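Local coordinates for protein autotransporter adhesin/invasin TibA (Escherichia coli, PDB 4Q1Q) that mediates adhesion to and invasion of human intestinal epithelial cells and bacterial aggregation, and enhances biofilm formation, here represented by a heptosylated beta-helical fragment of its passenger region, at residues A132-G137 and T151-G156; V171-G176 and T190-G195; G176-S181 and G195-Y200. All coordinates share one frame; numbering follows the deposited sequence.

Overall arrangement
The three contacts show how stacked coils build a parallel beta-helix, in a fragment several of whose serines carry heptose. Contact 1 (132-137 with 151-156) and contact 2 (171-176 with 190-195) are successive steps along one side of the helix. Their centres are about 10 Å apart, and they join where strand 152-153 pairs with strand 171-172; the heptose on Ser-155 (chain Y) touches both. Contact 3 (176-181 with 195-200) continues the coils of contact 2, sharing Gly-176 and Gly-195, with centres again about 10 Å apart. It lies about 13 Å from contact 1, centre to centre; at its far end Ser-181 carries another heptose (chain P), and a further one (chain T) meets the Tyr-200 edge.

Contact 1. Residues A132-G137 and T151-G156; sequences ASVTSG and TSVNSG. With 289 (D-glycero-alpha-D-manno-heptopyranose), chain X; 289 (D-glycero-alpha-D-manno-heptopyranose), chain Y.
Val-134 turns both its N and its O to the next coil: its N donates to Ser-152 O at 2.7 Å, and its O accepts from Asn-154 N at 2.8 Å. A third bond, Ser-152 N to Ala-132 O, starts this short parallel pairing. Past the strands, Gly-137 N approaches Gly-156 O (3.0 Å) from above the carbonyl plane. Towards the interior, the side chains of Val-134 and Thr-151 cross at an angle, CG2 to CG2 at 3.6 Å. With CG1 of Val-134 anti to its N (chi1 -170°), CG2 is left beside that N for this contact. On the outside, Ser-136 OG and Ser-155 OG are covalently bonded to C1 of a heptose, chain X on Ser-136 and chain Y on Ser-155. Both oxygens lie anti to their own backbone N, which sends the two sugars off the turn in similar directions. Asn-154 OD1 is held by Asn-173 of the following coil, and Thr-135 OG1 bonds to Ile-115 O of the preceding one. Strand 133-134 thus lies between strands 114-115 and 152-153, with 171-172 next in line, while Gln-140 of strand 139-143 and Gln-159 of strand 158-161 pack against the inward side chains.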
loop_
_atom_site.group_PDB
_atom_site.type_symbol
_atom_site.label_atom_id
_atom_site.label_comp_id
_atom_site.label_asym_id
_atom_site.label_seq_id
_atom_site.Cartn_x
_atom_site.Cartn_y
_atom_site.Cartn_z
ATOM N N ALA A 132 1.055 5.513 -3.857
ATOM C CA ALA A 132 2.261 4.962 -3.260
ATOM C C ALA A 132 2.970 4.087 -4.294
ATOM O O ALA A 132 2.338 3.340 -5.036
ATOM C CB ALA A 132 1.917 4.161 -2.013
ATOM N N SER A 133 4.291 4.185 -4.328
ATOM C CA SER A 133 5.134 3.263 -5.067
ATOM C C SER A 133 5.901 2.373 -4.096
ATOM O O SER A 133 6.763 2.885 -3.388
ATOM C CB SER A 133 6.112 4.079 -5.922
ATOM O OG SER A 133 6.386 3.418 -7.143
ATOM N N VAL A 134 5.647 1.066 -4.085
ATOM C CA VAL A 134 6.305 0.168 -3.131
ATOM C C VAL A 134 7.368 -0.641 -3.864
ATOM O O VAL A 134 7.067 -1.667 -4.478
ATOM C CB VAL A 134 5.352 -0.843 -2.457
ATOM C CG1 VAL A 134 6.055 -1.581 -1.312
ATOM C CG2 VAL A 134 4.085 -0.161 -1.961
ATOM N N THR A 135 8.610 -0.182 -3.759
ATOM C CA THR A 135 9.744 -0.777 -4.469
ATOM C C THR A 135 10.372 -1.902 -3.652
ATOM O O THR A 135 9.874 -2.265 -2.584
ATOM C CB THR A 135 10.842 0.267 -4.810
ATOM O OG1 THR A 135 11.454 0.774 -3.613
ATOM C CG2 THR A 135 10.273 1.443 -5.594
ATOM N N SER A 136 11.479 -2.423 -4.172
ATOM C CA SER A 136 12.196 -3.577 -3.635
ATOM C C SER A 136 12.615 -3.350 -2.195
ATOM O O SER A 136 13.289 -2.369 -1.905
ATOM C CB SER A 136 13.435 -3.883 -4.485
ATOM O OG SER A 136 13.857 -5.230 -4.341
ATOM N N GLY A 137 12.204 -4.249 -1.303
ATOM C CA GLY A 137 12.473 -4.100 0.123
ATOM C C GLY A 137 11.590 -3.099 0.840
ATOM O O GLY A 137 11.704 -2.945 2.058
ATOM N N THR A 151 -1.980 1.959 -5.432
ATOM C CA THR A 151 -0.636 1.511 -5.070
ATOM C C THR A 151 -0.016 0.643 -6.176
ATOM O O THR A 151 -0.653 -0.290 -6.670
ATOM C CB THR A 151 -0.663 0.675 -3.776
ATOM O OG1 THR A 151 -1.460 1.314 -2.764
ATOM C CG2 THR A 151 0.736 0.480 -3.233
ATOM N N SER A 152 1.221 0.961 -6.551
ATOM C CA SER A 152 2.072 0.129 -7.390
ATOM C C SER A 152 3.020 -0.668 -6.499
ATOM O O SER A 152 3.891 -0.092 -5.844
ATOM C CB SER A 152 2.903 0.964 -8.377
ATOM O OG SER A 152 2.071 1.597 -9.340
ATOM N N VAL A 153 2.794 -1.978 -6.441
ATOM C CA VAL A 153 3.668 -2.852 -5.662
ATOM C C VAL A 153 4.632 -3.432 -6.687
ATOM O O VAL A 153 4.280 -4.322 -7.443
ATOM C CB VAL A 153 2.950 -3.986 -4.904
ATOM C CG1 VAL A 153 3.955 -4.761 -4.059
ATOM C CG2 VAL A 153 1.873 -3.462 -3.964
ATOM N N ASN A 154 5.835 -2.876 -6.717
ATOM C CA ASN A 154 6.802 -3.188 -7.759
ATOM C C ASN A 154 7.697 -4.311 -7.240
ATOM O O ASN A 154 7.554 -4.740 -6.100
ATOM C CB ASN A 154 7.583 -1.926 -8.154
ATOM C CG ASN A 154 6.689 -0.832 -8.716
ATOM O OD1 ASN A 154 5.835 -1.071 -9.572
ATOM N ND2 ASN A 154 6.880 0.392 -8.238
ATOM N N SER A 155 8.593 -4.806 -8.083
ATOM C CA SER A 155 9.504 -5.888 -7.728
ATOM C C SER A 155 10.167 -5.719 -6.358
ATOM O O SER A 155 10.646 -4.639 -6.008
ATOM C CB SER A 155 10.576 -6.020 -8.813
ATOM O OG SER A 155 11.294 -7.239 -8.701
ATOM N N GLY A 156 10.154 -6.787 -5.565
ATOM C CA GLY A 156 10.640 -6.755 -4.188
ATOM C C GLY A 156 9.701 -6.131 -3.176
ATOM O O GLY A 156 9.980 -6.120 -1.973
HETATM O O7 289 X . 19.170 -3.262 -3.054
HETATM C C7 289 X . 18.082 -3.977 -3.649
HETATM C C6 289 X . 17.769 -5.198 -2.793
HETATM O O6 289 X . 17.855 -4.867 -1.401
HETATM C C5 289 X . 16.371 -5.716 -3.118
HETATM O O5 289 X . 16.139 -5.695 -4.524
HETATM C C1 289 X . 14.781 -6.007 -4.840
HETATM C C2 289 X . 14.622 -7.504 -4.600
HETATM O O2 289 X . 15.506 -8.285 -5.410
HETATM C C3 289 X . 14.874 -7.760 -3.122
HETATM O O3 289 X . 14.871 -9.180 -2.941
HETATM C C4 289 X . 16.183 -7.146 -2.640
HETATM O O4 289 X . 16.203 -7.080 -1.211
HETATM O O7 289 Y . 13.964 -3.408 -8.470
HETATM C C7 289 Y . 15.072 -4.223 -8.867
HETATM C C6 289 Y . 14.533 -5.166 -9.936
HETATM O O6 289 Y . 15.579 -5.531 -10.843
HETATM C C5 289 Y . 13.866 -6.364 -9.264
HETATM O O5 289 Y . 12.901 -6.856 -10.198
HETATM C C1 289 Y . 12.072 -7.830 -9.570
HETATM C C2 289 Y . 12.912 -9.081 -9.344
HETATM O O2 289 Y . 13.473 -9.535 -10.581
HETATM C C3 289 Y . 13.966 -8.694 -8.310
HETATM O O3 289 Y . 14.804 -9.819 -8.035
HETATM C C4 289 Y . 14.781 -7.500 -8.796
HETATM O O4 289 Y . 15.608 -7.115 -7.694
#

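Contact 2. Residues V171-G176 and T190-G195; sequences VLNNTG and TINSGG. With 289 (D-glycero-alpha-D-manno-heptopyranose), chain Z; 289 (D-glycero-alpha-D-manno-heptopyranose), chain Y.
Asn-173 and Asn-192 lie side by side on adjacent coils, their amides within 10° of coplanar, and are joined by a bond from Asn-192 ND2 to Asn-173 OD1 (2.9 Å). The acceptor lies close to the plane of the donating amide, and the donor meets the Asn-173 carbonyl nearly head-on. The other end of the Asn-173 amide is also satisfied, since its ND2 donates to Asn-154 OD1 of the coil before.

Leu-172 N donates to Thr-190 O (2.8 Å), and Leu-172 O accepts from Asn-192 N (2.7 Å). Each coil then enters a type II turn, closed by Gly-176 N to Asn-173 O in one and Gly-195 N to Asn-192 O in the other. Between the turns, Thr-175 N reaches Gly-194 O at 2.9 Å from well above the carbonyl plane. Thr-175 OG1 accepts from Gly-156 N of the preceding coil.

Ser-193 OG is covalently bonded to C1 of the heptose of chain Z. Asn-174, its CG anti to its N (chi1 -161°), extends to that sugar, whose O4 donates weakly to OD1 and accepts a weak bond from ND2. On the inner side Leu-172 CD1 packs on Ile-191 CG1 at 4.1 Å.

The chemistry is therefore divided by side: Leu-172 and Ile-191 inward, and outward a run of asparagine amides, bonded one way from coil to coil, with Val-171 and Thr-190 beside them. Such a row fixes the rotation of the Asn-173 amide, and its aligned dipoles would probably reinforce one another, while the heptose is held covalently, with Asn-174 adding weak bonds.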
loop_
_atom_site.group_PDB
_atom_site.type_symbol
_atom_site.label_atom_id
_atom_site.label_comp_id
_atom_site.label_asym_id
_atom_site.label_seq_id
_atom_site.Cartn_x
_atom_site.Cartn_y
_atom_site.Cartn_z
ATOM N N VAL A 171 -1.813 -2.381 -8.228
ATOM C CA VAL A 171 -1.138 -3.068 -9.319
ATOM C C VAL A 171 0.038 -3.869 -8.783
ATOM O O VAL A 171 0.816 -3.336 -7.995
ATOM C CB VAL A 171 -0.603 -2.074 -10.366
ATOM C CG1 VAL A 171 -0.084 -2.824 -11.577
ATOM C CG2 VAL A 171 -1.703 -1.125 -10.824
ATOM N N LEU A 172 0.119 -5.145 -9.159
ATOM C CA LEU A 172 1.208 -6.017 -8.715
ATOM C C LEU A 172 2.057 -6.436 -9.908
ATOM O O LEU A 172 1.568 -7.097 -10.821
ATOM C CB LEU A 172 0.726 -7.302 -8.037
ATOM C CG LEU A 172 -0.368 -7.229 -6.978
ATOM C CD1 LEU A 172 -0.694 -8.595 -6.386
ATOM C CD2 LEU A 172 0.075 -6.237 -5.915
ATOM N N ASN A 173 3.316 -6.019 -9.882
ATOM C CA ASN A 173 4.301 -6.324 -10.917
ATOM C C ASN A 173 5.277 -7.379 -10.399
ATOM O O ASN A 173 4.985 -8.023 -9.389
ATOM C CB ASN A 173 5.012 -5.031 -11.334
ATOM C CG ASN A 173 4.042 -3.951 -11.770
ATOM O OD1 ASN A 173 3.211 -4.181 -12.647
ATOM N ND2 ASN A 173 4.110 -2.788 -11.132
ATOM N N ASN A 174 6.434 -7.523 -11.041
ATOM C CA ASN A 174 7.218 -8.760 -11.044
ATOM C C ASN A 174 7.867 -9.108 -9.705
ATOM O O ASN A 174 8.823 -8.462 -9.293
ATOM C CB ASN A 174 8.294 -8.711 -12.142
ATOM C CG ASN A 174 8.836 -10.084 -12.511
ATOM O OD1 ASN A 174 8.359 -11.116 -12.037
ATOM N ND2 ASN A 174 9.839 -10.104 -13.382
ATOM N N THR A 175 7.375 -10.164 -9.065
ATOM C CA THR A 175 7.673 -10.555 -7.680
ATOM C C THR A 175 7.116 -9.589 -6.622
ATOM O O THR A 175 7.517 -9.621 -5.455
ATOM C CB THR A 175 9.183 -10.762 -7.439
ATOM O OG1 THR A 175 9.847 -9.497 -7.352
ATOM C CG2 THR A 175 9.799 -11.607 -8.556
ATOM N N GLY A 176 6.243 -8.681 -7.044
ATOM C CA GLY A 176 5.500 -7.802 -6.135
ATOM C C GLY A 176 4.460 -8.626 -5.399
ATOM O O GLY A 176 3.904 -9.545 -5.989
ATOM N N THR A 190 -4.890 -5.594 -9.963
ATOM C CA THR A 190 -4.362 -6.050 -11.233
ATOM C C THR A 190 -3.081 -6.830 -10.956
ATOM O O THR A 190 -2.142 -6.308 -10.345
ATOM C CB THR A 190 -4.111 -4.833 -12.145
ATOM O OG1 THR A 190 -5.381 -4.378 -12.629
ATOM C CG2 THR A 190 -3.191 -5.198 -13.304
ATOM N N ILE A 191 -3.048 -8.087 -11.393
ATOM C CA ILE A 191 -1.862 -8.887 -11.093
ATOM C C ILE A 191 -1.108 -9.101 -12.401
ATOM O O ILE A 191 -1.526 -9.899 -13.230
ATOM C CB ILE A 191 -2.161 -10.257 -10.449
ATOM C CG1 ILE A 191 -3.137 -10.151 -9.273
ATOM C CG2 ILE A 191 -0.850 -10.886 -10.006
ATOM C CD1 ILE A 191 -3.484 -11.508 -8.679
ATOM N N ASN A 192 0.002 -8.395 -12.574
ATOM C CA ASN A 192 0.807 -8.534 -13.778
ATOM C C ASN A 192 1.661 -9.792 -13.682
ATOM O O ASN A 192 1.471 -10.607 -12.772
ATOM C CB ASN A 192 1.614 -7.251 -14.037
ATOM C CG ASN A 192 0.735 -6.167 -14.627
ATOM O OD1 ASN A 192 -0.138 -6.471 -15.439
ATOM N ND2 ASN A 192 0.901 -4.925 -14.177
ATOM N N SER A 193 2.531 -9.954 -14.675
ATOM C CA SER A 193 3.409 -11.118 -14.759
ATOM C C SER A 193 4.320 -11.108 -13.548
ATOM O O SER A 193 4.852 -10.068 -13.206
ATOM C CB SER A 193 4.241 -11.101 -16.047
ATOM O OG SER A 193 4.935 -12.322 -16.257
ATOM N N GLY A 194 4.464 -12.238 -12.865
ATOM C CA GLY A 194 5.281 -12.266 -11.658
ATOM C C GLY A 194 4.611 -11.815 -10.369
ATOM O O GLY A 194 5.159 -12.069 -9.300
ATOM N N GLY A 195 3.465 -11.138 -10.434
ATOM C CA GLY A 195 2.775 -10.680 -9.227
ATOM C C GLY A 195 2.167 -11.808 -8.405
ATOM O O GLY A 195 1.706 -12.797 -8.960
HETATM O O7 289 Z . 6.868 -8.871 -17.109
HETATM C C7 289 Z . 7.990 -9.116 -16.252
HETATM C C6 289 Z . 8.585 -10.469 -16.608
HETATM O O6 289 Z . 9.794 -10.609 -15.856
HETATM C C5 289 Z . 7.606 -11.593 -16.284
HETATM O O5 289 Z . 6.780 -11.816 -17.432
HETATM C C1 289 Z . 5.753 -12.775 -17.174
HETATM C C2 289 Z . 6.342 -14.152 -16.878
HETATM O O2 289 Z . 7.021 -14.687 -18.016
HETATM C C3 289 Z . 7.252 -13.971 -15.666
HETATM O O3 289 Z . 7.935 -15.180 -15.336
HETATM C C4 289 Z . 8.302 -12.895 -15.901
HETATM O O4 289 Z . 9.067 -12.845 -14.692
HETATM O O7 289 Y . 13.964 -3.408 -8.470
HETATM C C7 289 Y . 15.072 -4.223 -8.867
HETATM C C6 289 Y . 14.533 -5.166 -9.936
HETATM O O6 289 Y . 15.579 -5.531 -10.843
HETATM C C5 289 Y . 13.866 -6.364 -9.264
HETATM O O5 289 Y . 12.901 -6.856 -10.198
HETATM C C1 289 Y . 12.072 -7.830 -9.570
HETATM C C2 289 Y . 12.912 -9.081 -9.344
HETATM O O2 289 Y . 13.473 -9.535 -10.581
HETATM C C3 289 Y . 13.966 -8.694 -8.310
HETATM O O3 289 Y . 14.804 -9.819 -8.035
HETATM C C4 289 Y . 14.781 -7.500 -8.796
HETATM O O4 289 Y . 15.608 -7.115 -7.694
#

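Contact 3. Residues G176-S181 and G195-Y200. With 289 (D-glycero-alpha-D-manno-heptopyranose), chain P; 289 (D-glycero-alpha-D-manno-heptopyranose), chain T.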
loop_
_atom_site.group_PDB
_atom_site.type_symbol
_atom_site.label_atom_id
_atom_site.label_comp_id
_atom_site.label_asym_id
_atom_site.label_seq_id
_atom_site.Cartn_x
_atom_site.Cartn_y
_atom_site.Cartn_z
ATOM N N GLY A 176 6.243 -8.681 -7.044
ATOM C CA GLY A 176 5.500 -7.802 -6.135
ATOM C C GLY A 176 4.460 -8.626 -5.399
ATOM O O GLY A 176 3.904 -9.545 -5.989
ATOM N N ARG A 177 4.205 -8.338 -4.126
ATOM C CA ARG A 177 3.277 -9.177 -3.366
ATOM C C ARG A 177 2.315 -8.340 -2.547
ATOM O O ARG A 177 2.709 -7.368 -1.900
ATOM C CB ARG A 177 4.022 -10.140 -2.426
ATOM C CG ARG A 177 4.764 -11.251 -3.161
ATOM C CD ARG A 177 5.592 -12.076 -2.182
ATOM N NE ARG A 177 6.791 -11.380 -1.716
ATOM C CZ ARG A 177 7.554 -11.767 -0.696
ATOM N NH1 ARG A 177 7.238 -12.826 0.029
ATOM N NH2 ARG A 177 8.638 -11.078 -0.367
ATOM N N GLN A 178 1.073 -8.820 -2.539
ATOM C CA GLN A 178 0.001 -8.244 -1.756
ATOM C C GLN A 178 -0.482 -9.310 -0.792
ATOM O O GLN A 178 -0.765 -10.418 -1.245
ATOM C CB GLN A 178 -1.132 -7.813 -2.688
ATOM C CG GLN A 178 -2.231 -7.051 -1.974
ATOM C CD GLN A 178 -3.427 -6.738 -2.861
ATOM O OE1 GLN A 178 -3.834 -7.549 -3.692
ATOM N NE2 GLN A 178 -3.974 -5.541 -2.721
ATOM N N PHE A 179 -0.505 -8.989 0.500
ATOM C CA PHE A 179 -1.047 -9.883 1.516
ATOM C C PHE A 179 -2.317 -9.328 2.139
ATOM O O PHE A 179 -2.317 -8.300 2.816
ATOM C CB PHE A 179 -0.068 -10.147 2.657
ATOM C CG PHE A 179 1.268 -10.624 2.187
ATOM C CD1 PHE A 179 1.395 -11.863 1.602
ATOM C CD2 PHE A 179 2.391 -9.825 2.322
ATOM C CE1 PHE A 179 2.628 -12.307 1.179
ATOM C CE2 PHE A 179 3.628 -10.274 1.916
ATOM C CZ PHE A 179 3.745 -11.515 1.330
ATOM N N VAL A 180 -3.410 -10.049 1.939
ATOM C CA VAL A 180 -4.672 -9.575 2.472
ATOM C C VAL A 180 -5.048 -10.556 3.572
ATOM O O VAL A 180 -5.259 -11.745 3.323
ATOM C CB VAL A 180 -5.746 -9.459 1.373
ATOM C CG1 VAL A 180 -6.957 -8.690 1.879
ATOM C CG2 VAL A 180 -5.159 -8.820 0.121
ATOM N N SER A 181 -5.103 -10.032 4.792
ATOM C CA SER A 181 -5.395 -10.804 5.984
ATOM C C SER A 181 -6.873 -10.730 6.306
ATOM O O SER A 181 -7.615 -9.989 5.655
ATOM C CB SER A 181 -4.624 -10.261 7.183
ATOM O OG SER A 181 -3.236 -10.277 6.926
ATOM N N GLY A 195 3.465 -11.138 -10.434
ATOM C CA GLY A 195 2.775 -10.680 -9.227
ATOM C C GLY A 195 2.167 -11.808 -8.405
ATOM O O GLY A 195 1.706 -12.797 -8.960
ATOM N N GLY A 196 2.134 -11.658 -7.084
ATOM C CA GLY A 196 1.415 -12.566 -6.185
ATOM C C GLY A 196 0.475 -11.886 -5.203
ATOM O O GLY A 196 0.886 -11.058 -4.402
HETATM N N MSE A 197 -0.806 -12.233 -5.256
HETATM C CA MSE A 197 -1.767 -11.758 -4.273
HETATM C C MSE A 197 -2.110 -12.916 -3.375
HETATM O O MSE A 197 -2.518 -13.963 -3.868
HETATM C CB MSE A 197 -3.006 -11.261 -5.028
HETATM C CG MSE A 197 -3.982 -10.440 -4.186
HETATM SE SE MSE A 197 -5.711 -10.253 -5.136
HETATM C CE MSE A 197 -6.522 -8.879 -3.981
ATOM N N TYR A 198 -2.026 -12.743 -2.063
ATOM C CA TYR A 198 -2.305 -13.847 -1.139
ATOM C C TYR A 198 -3.481 -13.505 -0.236
ATOM O O TYR A 198 -3.447 -12.527 0.500
ATOM C CB TYR A 198 -1.100 -14.188 -0.248
ATOM C CG TYR A 198 0.143 -14.667 -0.960
ATOM C CD1 TYR A 198 0.896 -13.798 -1.742
ATOM C CD2 TYR A 198 0.594 -15.980 -0.837
ATOM C CE1 TYR A 198 2.045 -14.215 -2.399
ATOM C CE2 TYR A 198 1.726 -16.416 -1.511
ATOM C CZ TYR A 198 2.452 -15.526 -2.287
ATOM O OH TYR A 198 3.563 -15.915 -2.993
ATOM N N LEU A 199 -4.521 -14.328 -0.257
ATOM C CA LEU A 199 -5.667 -14.081 0.605
ATOM C C LEU A 199 -5.520 -14.965 1.842
ATOM O O LEU A 199 -5.847 -16.151 1.804
ATOM C CB LEU A 199 -6.957 -14.335 -0.175
ATOM C CG LEU A 199 -7.116 -13.586 -1.502
ATOM C CD1 LEU A 199 -8.529 -13.766 -2.049
ATOM C CD2 LEU A 199 -6.800 -12.102 -1.370
ATOM N N TYR A 200 -4.966 -14.394 2.908
ATOM C CA TYR A 200 -4.706 -15.126 4.141
ATOM C C TYR A 200 -5.860 -14.885 5.091
ATOM O O TYR A 200 -5.708 -14.285 6.150
ATOM C CB TYR A 200 -3.426 -14.649 4.812
ATOM C CG TYR A 200 -2.146 -15.047 4.129
ATOM C CD1 TYR A 200 -1.990 -16.295 3.553
ATOM C CD2 TYR A 200 -1.059 -14.179 4.131
ATOM C CE1 TYR A 200 -0.794 -16.657 2.961
ATOM C CE2 TYR A 200 0.147 -14.535 3.561
ATOM C CZ TYR A 200 0.274 -15.780 2.986
ATOM O OH TYR A 200 1.463 -16.137 2.397
HETATM O O7 289 P . -2.705 -14.729 8.708
HETATM C C7 289 P . -2.069 -14.340 9.927
HETATM C C6 289 P . -2.153 -12.819 10.023
HETATM O O6 289 P . -1.227 -12.380 11.029
HETATM C C5 289 P . -1.942 -12.125 8.672
HETATM O O5 289 P . -2.389 -10.796 8.943
HETATM C C1 289 P . -2.339 -9.932 7.812
HETATM C C2 289 P . -0.863 -9.711 7.508
HETATM O O2 289 P . -0.112 -9.302 8.649
HETATM C C3 289 P . -0.330 -11.044 7.012
HETATM O O3 289 P . 1.059 -10.898 6.719
HETATM C C4 289 P . -0.538 -12.120 8.069
HETATM O O4 289 P . -0.249 -13.301 7.323
HETATM O O7 289 T . -2.574 -21.144 6.509
HETATM C C7 289 T . -2.920 -20.481 5.289
HETATM C C6 289 T . -1.644 -20.311 4.479
HETATM O O6 289 T . -0.598 -21.104 5.045
HETATM C C5 289 T . -1.828 -20.708 3.023
HETATM O O5 289 T . -1.853 -19.426 2.399
HETATM C C1 289 T . -2.385 -19.475 1.092
HETATM C C2 289 T . -1.388 -20.269 0.267
HETATM O O2 289 T . -0.188 -19.497 0.175
HETATM C C3 289 T . -1.161 -21.650 0.878
HETATM O O3 289 T . -0.170 -22.366 0.125
HETATM C C4 289 T . -0.745 -21.526 2.332
HETATM O O4 289 T . -0.603 -22.865 2.816
#
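This is an in-register parallel strand pairing between two successive coils on one face of the beta-helix, with an aromatic cluster on its outer side. Five backbone bonds tie the strands together, from Gly-196 N to Gly-176 O through to Tyr-200 N to Val-180 O (2.7 Å), their donors lying nearly in line with the carbonyls. Outside, the Phe-179 ring is tilted by 45° to Tyr-198, with CE1 at 3.7 Å from Tyr-198 CD1. Against Tyr-200 the planes are almost parallel but slid apart, so Phe-179 CD1 meets Tyr-200 CE2 (3.5 Å) with little overlap. Tyr-200 has O5 of the chain T heptose at its edge, 3.0 Å from CE1, while O4 of the chain P heptose, the sugar bonded to Ser-181 OG, is 3.4 Å from CD2. Inside, Val-180 CB packs on Leu-199 CD2 (4.0 Å), and Gln-178 runs alongside selenomethionine Met-197, both chains extended. Gln-178 NE2 donates to Gln-159 OE1, and its OE1 has a weak bond with Thr-189 OG1. Strand 177-181 thus lies between 158-161 and 196-200, which is followed by 214-217; Tyr-160 and Tyr-216 extend the aromatic row on either side, and Ala-186 and Ala-204 pack on the inner side chains.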